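Long-range contacts in chitin binding domain (Burkholderia pseudomallei, PDB 3UAM), which probably binds chitin or a related polysaccharide and may cleave it oxidatively as a lytic polysaccharide monooxygenase: residues K52-Q58 and D69-P75; A107-G111 and N184-R188; H124-R128 and T160-W165. All blocks are in the same frame, centred on the assembly; numbering follows the deposited sequence.

Contact 1: residues K52-Q58 and D69-P75; sequences KFFPATQ and DVANGMP
Within the long irregular loop between strand 49-51 and helix 98-101, N72 pins one arm to the other, one side-chain amide cross-linking two irregular arms. Its ND2 donates to K52 O at 2.9 Å, with that oxygen lying in the amide plane, and to Q58 O at 3.0 Å, tilted from that plane. Thus one nitrogen ties both ends of segment 52-58, while OD1 of the same amide accepts from the backbone of L61. The F53 ring lies obliquely against this side chain, CD2 to N72 CB at 3.5 Å, with ring and amide planes only 27° apart. The extended chain of K52 runs past N72, and NZ donates a hydrogen bond to V70 O at 2.8 Å, lying in the plane of that carbonyl. A water links the same NZ to D69 OD2, itself salt-bridged to R127, and NZ also donates to the carbonyls of V200 and T203. At the other end, P75 CG packs 3.3 Å from A56 O, and M74 bends so that SD comes 3.2 Å from T57 O. Beneath the loop lie strands 190-200 and 205-215: K52 rests on D199 and A206, F54 on L195 and Y208, and the F54 ring meets W132 of strand 126-133 edge-to-face.

Contact 2: residues A107-G111 and N184-R188; sequences AVRSG and NLPTR
With chi1 at -62°, S110 keeps OG beside its own backbone N and turns it to R188, whose backbone N-H donates to that oxygen over 3.0 Å at a nearly straight 161°. A comparable torsion in N184, chi1 -66°, swings the amide toward the neighbouring turn, where ND2 reaches G111 O at 2.8 Å. This second bond runs nearly along the C=O axis, and the acceptor lies close to the amide plane. Between these two side-chain bonds the backbones meet directly. G111 N makes a weak, bent bond to L185 O at 2.9 Å, and S110 CA directs its hydrogen at P186 O from 3.4 Å. A water extends the polar row, accepting from S110 N and donating to R188 O. The setting is one end of the β-sandwich expected for this family: segment 107-111 turns out of strand 106-108, which pairs in parallel with strand 205-215, whereas segment 184-188 leaves strand 179-184 at the margin of the three-stranded sheet. Apolar packing accompanies the bonds at the interior side, where V108 and L185 cross at about a right angle and CD1 of the leucine sits 3.6 Å from V108 CB, with both valine methyls almost as near. L213 and F215 continue this apolar patch, and L114 meets L185 from strand 113-121. Away from the interface, the R188 guanidinium folds back to its own segment, NH1 donating to T187 O at 2.9 Å, and NE is held by T134 O.

Contact 3: residues H124-R128 and T160-W165; sequences HKTRR and TYQPYW
The carbonyl oxygen of Y161 is gripped by both terminal nitrogens of R127, NH1 at 2.9 Å and NH2 at 3.1 Å. The oxygen lies in the guanidinium plane, approached end-on, but the two donors meet the carbonyl differently: NH1 comes from well above its plane, and NH2 is only slightly tilted from it. CG of R127 is anti to the backbone N (chi1 -176°), and the chain then bends twice, which carries the tip across to the loop although the side chain sets out along another line. The remaining N-H groups have other uses, NE in a salt bridge with D69 and NH1 in a bond to N159 O, so the guanidinium is held from several directions and its rotation is probably fixed. The Q162 side chain crosses that of R127 at about a right angle, its CG 3.8 Å from R127 NH1. Farther along, K125 stretches out fully, and NZ donates to Y164 O at 2.9 Å while passing the edge of the Y164 ring. The other end of segment 160-165 is packed together by its own rings: W165 CE3 lies over the centre of the Y164 ring, and P163 CB, after a cis peptide bond, over that of W165. Basic side chains reaching for main-chain carbonyls thus anchor an irregular surface loop to the point where the chain turns a corner at the start of strand 126-133, at the surface of the β-sandwich expected for this family.

In the fold
From the N terminus, the chain first meets contact 1, which draws together two arms of one long loop with ten residues between them and closes before the other contacts open. Contact 2 then opens at the end of strand 106-108 and closes only beyond strand 179-184, tying the two sheets at one end of the sandwich. Contact 3 is nested inside that large loop and fastens the approach to helix 169-173 onto strand 126-133. Contacts 1 and 3 adjoin: the two pack directly, V70 on Y164 and F53 against R128. Contact 2 lies across the chain's centre from contact 1, their centres 29 Å apart.

Contact 1: residues K52-Q58 and D69-P75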
# COMPACT_ATOMS: atom_id res chain seq x y z
N LYS A 52 -1.37 10.53 -0.26
CA LYS A 52 -1.17 9.74 -1.48
C LYS A 52 -0.03 10.29 -2.36
O LYS A 52 0.54 11.34 -2.10
CB LYS A 52 -2.50 9.66 -2.29
CG LYS A 52 -3.02 10.99 -2.79
CD LYS A 52 -4.43 10.86 -3.37
CE LYS A 52 -5.05 12.20 -3.66
NZ LYS A 52 -6.39 12.08 -4.31
N PHE A 53 0.29 9.54 -3.41
CA PHE A 53 1.30 9.89 -4.42
C PHE A 53 2.75 9.62 -3.98
O PHE A 53 3.70 10.23 -4.50
CB PHE A 53 1.16 11.33 -4.96
CG PHE A 53 -0.20 11.69 -5.46
CD1 PHE A 53 -1.13 10.75 -5.83
CD2 PHE A 53 -0.54 13.03 -5.59
CE1 PHE A 53 -2.37 11.13 -6.32
CE2 PHE A 53 -1.77 13.42 -6.08
CZ PHE A 53 -2.70 12.46 -6.43
N PHE A 54 2.93 8.68 -3.05
CA PHE A 54 4.22 8.00 -2.92
C PHE A 54 4.74 7.66 -4.33
O PHE A 54 3.98 7.16 -5.15
CB PHE A 54 4.04 6.74 -2.08
CG PHE A 54 5.29 5.94 -1.92
CD1 PHE A 54 5.63 4.97 -2.83
CD2 PHE A 54 6.12 6.17 -0.84
CE1 PHE A 54 6.79 4.24 -2.67
CE2 PHE A 54 7.28 5.45 -0.68
CZ PHE A 54 7.61 4.48 -1.59
N PRO A 55 6.04 7.90 -4.61
CA PRO A 55 7.11 8.29 -3.70
C PRO A 55 7.35 9.79 -3.57
O PRO A 55 8.43 10.20 -3.15
CB PRO A 55 8.33 7.61 -4.33
CG PRO A 55 8.08 7.73 -5.79
CD PRO A 55 6.58 7.52 -5.93
N ALA A 56 6.36 10.63 -3.89
CA ALA A 56 6.54 12.07 -3.73
C ALA A 56 6.78 12.36 -2.23
O ALA A 56 6.43 11.54 -1.37
CB ALA A 56 5.32 12.83 -4.26
N THR A 57 7.45 13.48 -1.94
CA THR A 57 7.72 13.88 -0.56
C THR A 57 7.07 15.23 -0.19
O THR A 57 7.53 15.92 0.75
CB THR A 57 9.22 14.04 -0.33
OG1 THR A 57 9.72 14.98 -1.28
CG2 THR A 57 9.96 12.69 -0.51
N GLN A 58 6.06 15.65 -0.95
CA GLN A 58 5.47 16.99 -0.80
C GLN A 58 3.95 16.85 -0.92
O GLN A 58 3.47 15.95 -1.61
CB GLN A 58 5.99 17.95 -1.88
CG GLN A 58 5.29 17.71 -3.23
CD GLN A 58 6.05 18.26 -4.44
OE1 GLN A 58 7.10 17.72 -4.83
NE2 GLN A 58 5.50 19.30 -5.07
N ASP A 69 -9.24 15.49 -9.13
CA ASP A 69 -9.08 14.75 -7.88
C ASP A 69 -8.49 15.67 -6.81
O ASP A 69 -7.78 16.62 -7.11
CB ASP A 69 -8.21 13.50 -8.05
CG ASP A 69 -9.00 12.29 -8.52
OD1 ASP A 69 -10.17 12.44 -8.97
OD2 ASP A 69 -8.43 11.16 -8.47
N VAL A 70 -8.82 15.37 -5.55
CA VAL A 70 -8.34 16.17 -4.44
C VAL A 70 -6.84 16.00 -4.35
O VAL A 70 -6.33 14.88 -4.50
CB VAL A 70 -9.01 15.75 -3.11
CG1 VAL A 70 -8.29 16.36 -1.92
CG2 VAL A 70 -10.51 16.08 -3.15
N ALA A 71 -6.15 17.11 -4.16
CA ALA A 71 -4.67 17.12 -4.08
C ALA A 71 -4.16 16.32 -2.87
O ALA A 71 -4.86 16.18 -1.86
CB ALA A 71 -4.16 18.55 -4.01
N ASN A 72 -2.94 15.79 -2.98
CA ASN A 72 -2.43 14.92 -1.92
C ASN A 72 -2.09 15.68 -0.66
O ASN A 72 -1.74 16.86 -0.70
CB ASN A 72 -1.25 14.05 -2.36
CG ASN A 72 0.03 14.83 -2.58
OD1 ASN A 72 0.01 16.02 -2.93
ND2 ASN A 72 1.17 14.15 -2.42
N GLY A 73 -2.22 15.00 0.47
CA GLY A 73 -1.58 15.44 1.71
C GLY A 73 -0.13 14.99 1.70
O GLY A 73 0.35 14.42 0.71
N MET A 74 0.57 15.22 2.80
CA MET A 74 2.00 14.83 2.87
C MET A 74 2.16 13.32 2.88
O MET A 74 1.60 12.64 3.73
CB MET A 74 2.65 15.42 4.12
CG MET A 74 4.16 15.18 4.21
SD MET A 74 5.14 15.93 2.87
CE MET A 74 5.22 17.63 3.41
N PRO A 75 2.87 12.77 1.88
CA PRO A 75 3.03 11.32 1.93
C PRO A 75 3.90 10.86 3.12
O PRO A 75 4.59 11.68 3.72
CB PRO A 75 3.70 10.99 0.58
CG PRO A 75 3.38 12.15 -0.30
CD PRO A 75 3.41 13.33 0.63
O HOH W 1 -6.08 10.94 -6.71

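Contact 2: residues A107-G111 and N184-R188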
# COMPACT_ATOMS: atom_id res chain seq x y z
N ALA A 107 6.79 -17.07 1.42
CA ALA A 107 7.70 -17.81 0.54
C ALA A 107 7.24 -17.64 -0.90
O ALA A 107 6.16 -18.10 -1.25
CB ALA A 107 7.75 -19.30 0.92
N VAL A 108 8.04 -16.96 -1.73
CA VAL A 108 7.67 -16.76 -3.15
C VAL A 108 8.85 -17.06 -4.08
O VAL A 108 9.97 -17.31 -3.63
CB VAL A 108 7.12 -15.34 -3.41
CG1 VAL A 108 5.77 -15.15 -2.71
CG2 VAL A 108 8.13 -14.27 -2.99
N ARG A 109 8.57 -17.04 -5.38
CA ARG A 109 9.54 -17.34 -6.42
C ARG A 109 9.47 -16.32 -7.56
O ARG A 109 8.39 -15.78 -7.87
CB ARG A 109 9.25 -18.73 -7.01
CG ARG A 109 9.31 -19.86 -6.01
CD ARG A 109 9.02 -21.18 -6.70
NE ARG A 109 10.10 -21.54 -7.60
CZ ARG A 109 11.24 -22.10 -7.23
NH1 ARG A 109 11.48 -22.38 -5.96
NH2 ARG A 109 12.17 -22.37 -8.12
N SER A 110 10.62 -16.06 -8.17
CA SER A 110 10.68 -15.21 -9.36
C SER A 110 9.66 -15.66 -10.40
O SER A 110 9.53 -16.86 -10.66
CB SER A 110 12.08 -15.24 -9.95
OG SER A 110 13.02 -14.74 -9.01
N GLY A 111 8.92 -14.70 -10.97
CA GLY A 111 7.95 -14.98 -12.03
C GLY A 111 6.56 -15.41 -11.56
O GLY A 111 5.58 -15.32 -12.32
N ASN A 184 2.53 -11.03 -12.17
CA ASN A 184 3.69 -11.87 -11.97
C ASN A 184 4.73 -11.12 -11.21
O ASN A 184 5.05 -9.97 -11.54
CB ASN A 184 4.27 -12.31 -13.30
CG ASN A 184 3.33 -13.21 -14.05
OD1 ASN A 184 2.56 -12.75 -14.89
ND2 ASN A 184 3.34 -14.50 -13.72
N LEU A 185 5.29 -11.76 -10.19
CA LEU A 185 6.42 -11.18 -9.47
C LEU A 185 7.64 -11.15 -10.39
O LEU A 185 7.82 -12.06 -11.20
CB LEU A 185 6.74 -11.99 -8.20
CG LEU A 185 5.70 -12.02 -7.08
CD1 LEU A 185 6.13 -12.94 -5.94
CD2 LEU A 185 5.42 -10.61 -6.59
N PRO A 186 8.49 -10.13 -10.24
CA PRO A 186 9.72 -10.07 -11.05
C PRO A 186 10.79 -11.03 -10.51
O PRO A 186 10.54 -11.80 -9.60
CB PRO A 186 10.15 -8.62 -10.90
CG PRO A 186 9.67 -8.24 -9.54
CD PRO A 186 8.43 -9.04 -9.26
N THR A 187 11.98 -10.95 -11.10
CA THR A 187 13.13 -11.77 -10.71
C THR A 187 13.85 -11.18 -9.49
O THR A 187 14.34 -10.06 -9.54
CB THR A 187 14.12 -11.84 -11.89
OG1 THR A 187 13.44 -12.43 -13.01
CG2 THR A 187 15.40 -12.66 -11.54
N ARG A 188 13.88 -11.94 -8.39
CA ARG A 188 14.51 -11.51 -7.13
C ARG A 188 15.00 -12.74 -6.36
O ARG A 188 14.56 -13.87 -6.61
CB ARG A 188 13.51 -10.76 -6.24
CG ARG A 188 12.96 -9.41 -6.72
CD ARG A 188 14.03 -8.35 -6.80
NE ARG A 188 13.50 -7.03 -7.10
CZ ARG A 188 13.16 -6.58 -8.31
NH1 ARG A 188 13.27 -7.36 -9.38
NH2 ARG A 188 12.70 -5.35 -8.47
O HOH W 2 13.04 -16.51 -6.53

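Contact 3: residues H124-R128 and T160-W165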
# COMPACT_ATOMS: atom_id res chain seq x y z
N HIS A 124 -13.82 3.75 -0.17
CA HIS A 124 -13.72 5.07 -0.79
C HIS A 124 -13.84 5.03 -2.29
O HIS A 124 -13.56 4.00 -2.93
CB HIS A 124 -12.34 5.64 -0.47
CG HIS A 124 -12.24 6.30 0.88
ND1 HIS A 124 -12.89 7.43 1.17
CD2 HIS A 124 -11.52 5.94 2.02
CE1 HIS A 124 -12.60 7.80 2.44
NE2 HIS A 124 -11.75 6.89 2.95
N LYS A 125 -14.22 6.16 -2.87
CA LYS A 125 -13.99 6.39 -4.32
C LYS A 125 -12.50 6.26 -4.64
O LYS A 125 -11.70 6.94 -4.04
CB LYS A 125 -14.48 7.77 -4.72
CG LYS A 125 -15.98 7.93 -4.68
CD LYS A 125 -16.41 9.32 -5.08
CE LYS A 125 -17.93 9.46 -5.07
NZ LYS A 125 -18.41 10.80 -5.51
N THR A 126 -12.15 5.40 -5.57
CA THR A 126 -10.75 5.02 -5.80
C THR A 126 -10.20 5.52 -7.14
O THR A 126 -10.79 5.27 -8.17
CB THR A 126 -10.63 3.50 -5.80
OG1 THR A 126 -11.11 3.00 -4.55
CG2 THR A 126 -9.18 3.06 -6.05
N ARG A 127 -9.04 6.18 -7.12
CA ARG A 127 -8.37 6.54 -8.38
C ARG A 127 -7.53 5.39 -8.91
O ARG A 127 -7.57 5.10 -10.08
CB ARG A 127 -7.52 7.80 -8.24
CG ARG A 127 -6.90 8.27 -9.54
CD ARG A 127 -7.91 8.38 -10.68
NE ARG A 127 -9.02 9.26 -10.34
CZ ARG A 127 -10.20 9.29 -10.96
NH1 ARG A 127 -10.47 8.44 -11.94
NH2 ARG A 127 -11.14 10.13 -10.56
N ARG A 128 -6.76 4.75 -8.03
CA ARG A 128 -5.87 3.67 -8.44
C ARG A 128 -5.42 2.79 -7.27
O ARG A 128 -5.58 3.14 -6.10
CB ARG A 128 -4.65 4.23 -9.18
CG ARG A 128 -3.70 5.02 -8.29
CD ARG A 128 -2.43 5.54 -8.98
NE ARG A 128 -2.72 6.48 -10.07
CZ ARG A 128 -3.19 7.72 -9.89
NH1 ARG A 128 -3.46 8.18 -8.67
NH2 ARG A 128 -3.41 8.50 -10.94
N THR A 160 -10.51 5.20 -14.57
CA THR A 160 -10.49 6.33 -15.48
C THR A 160 -11.67 7.29 -15.32
O THR A 160 -11.66 8.37 -15.91
CB THR A 160 -10.47 5.86 -16.94
OG1 THR A 160 -11.67 5.11 -17.21
CG2 THR A 160 -9.20 4.97 -17.22
N TYR A 161 -12.67 6.93 -14.53
CA TYR A 161 -13.89 7.75 -14.51
C TYR A 161 -13.63 9.12 -13.85
O TYR A 161 -13.11 9.19 -12.73
CB TYR A 161 -15.04 7.05 -13.80
CG TYR A 161 -16.31 7.86 -13.88
CD1 TYR A 161 -17.10 7.84 -15.02
CD2 TYR A 161 -16.68 8.70 -12.84
CE1 TYR A 161 -18.24 8.62 -15.11
CE2 TYR A 161 -17.81 9.48 -12.91
CZ TYR A 161 -18.59 9.45 -14.04
OH TYR A 161 -19.70 10.23 -14.08
N GLN A 162 -13.99 10.19 -14.55
CA GLN A 162 -13.77 11.57 -14.07
C GLN A 162 -14.89 12.49 -14.53
O GLN A 162 -15.45 12.26 -15.58
CB GLN A 162 -12.45 12.12 -14.61
CG GLN A 162 -11.19 11.36 -14.24
CD GLN A 162 -9.95 11.85 -14.99
OE1 GLN A 162 -9.66 13.03 -15.02
NE2 GLN A 162 -9.20 10.92 -15.58
N PRO A 163 -15.21 13.55 -13.75
CA PRO A 163 -14.65 13.86 -12.44
C PRO A 163 -15.19 12.91 -11.37
O PRO A 163 -16.18 12.20 -11.60
CB PRO A 163 -15.15 15.27 -12.17
CG PRO A 163 -16.40 15.40 -12.99
CD PRO A 163 -16.14 14.60 -14.21
N TYR A 164 -14.57 12.91 -10.20
CA TYR A 164 -15.00 11.98 -9.14
C TYR A 164 -16.40 12.29 -8.62
O TYR A 164 -16.97 11.47 -7.92
CB TYR A 164 -14.01 11.97 -7.96
CG TYR A 164 -13.95 13.25 -7.13
CD1 TYR A 164 -14.94 13.57 -6.21
CD2 TYR A 164 -12.88 14.12 -7.26
CE1 TYR A 164 -14.86 14.74 -5.44
CE2 TYR A 164 -12.80 15.27 -6.53
CZ TYR A 164 -13.77 15.59 -5.62
OH TYR A 164 -13.61 16.74 -4.89
N TRP A 165 -16.93 13.47 -8.95
CA TRP A 165 -18.32 13.81 -8.59
C TRP A 165 -19.32 13.64 -9.71
O TRP A 165 -20.47 14.08 -9.59
CB TRP A 165 -18.41 15.23 -8.09
CG TRP A 165 -18.05 16.28 -9.10
CD1 TRP A 165 -18.85 16.82 -10.12
CD2 TRP A 165 -16.78 16.98 -9.20
NE1 TRP A 165 -18.16 17.77 -10.82
CE2 TRP A 165 -16.91 17.91 -10.33
CE3 TRP A 165 -15.59 16.92 -8.52
CZ2 TRP A 165 -15.88 18.72 -10.73
CZ3 TRP A 165 -14.55 17.77 -8.92
CH2 TRP A 165 -14.70 18.66 -10.00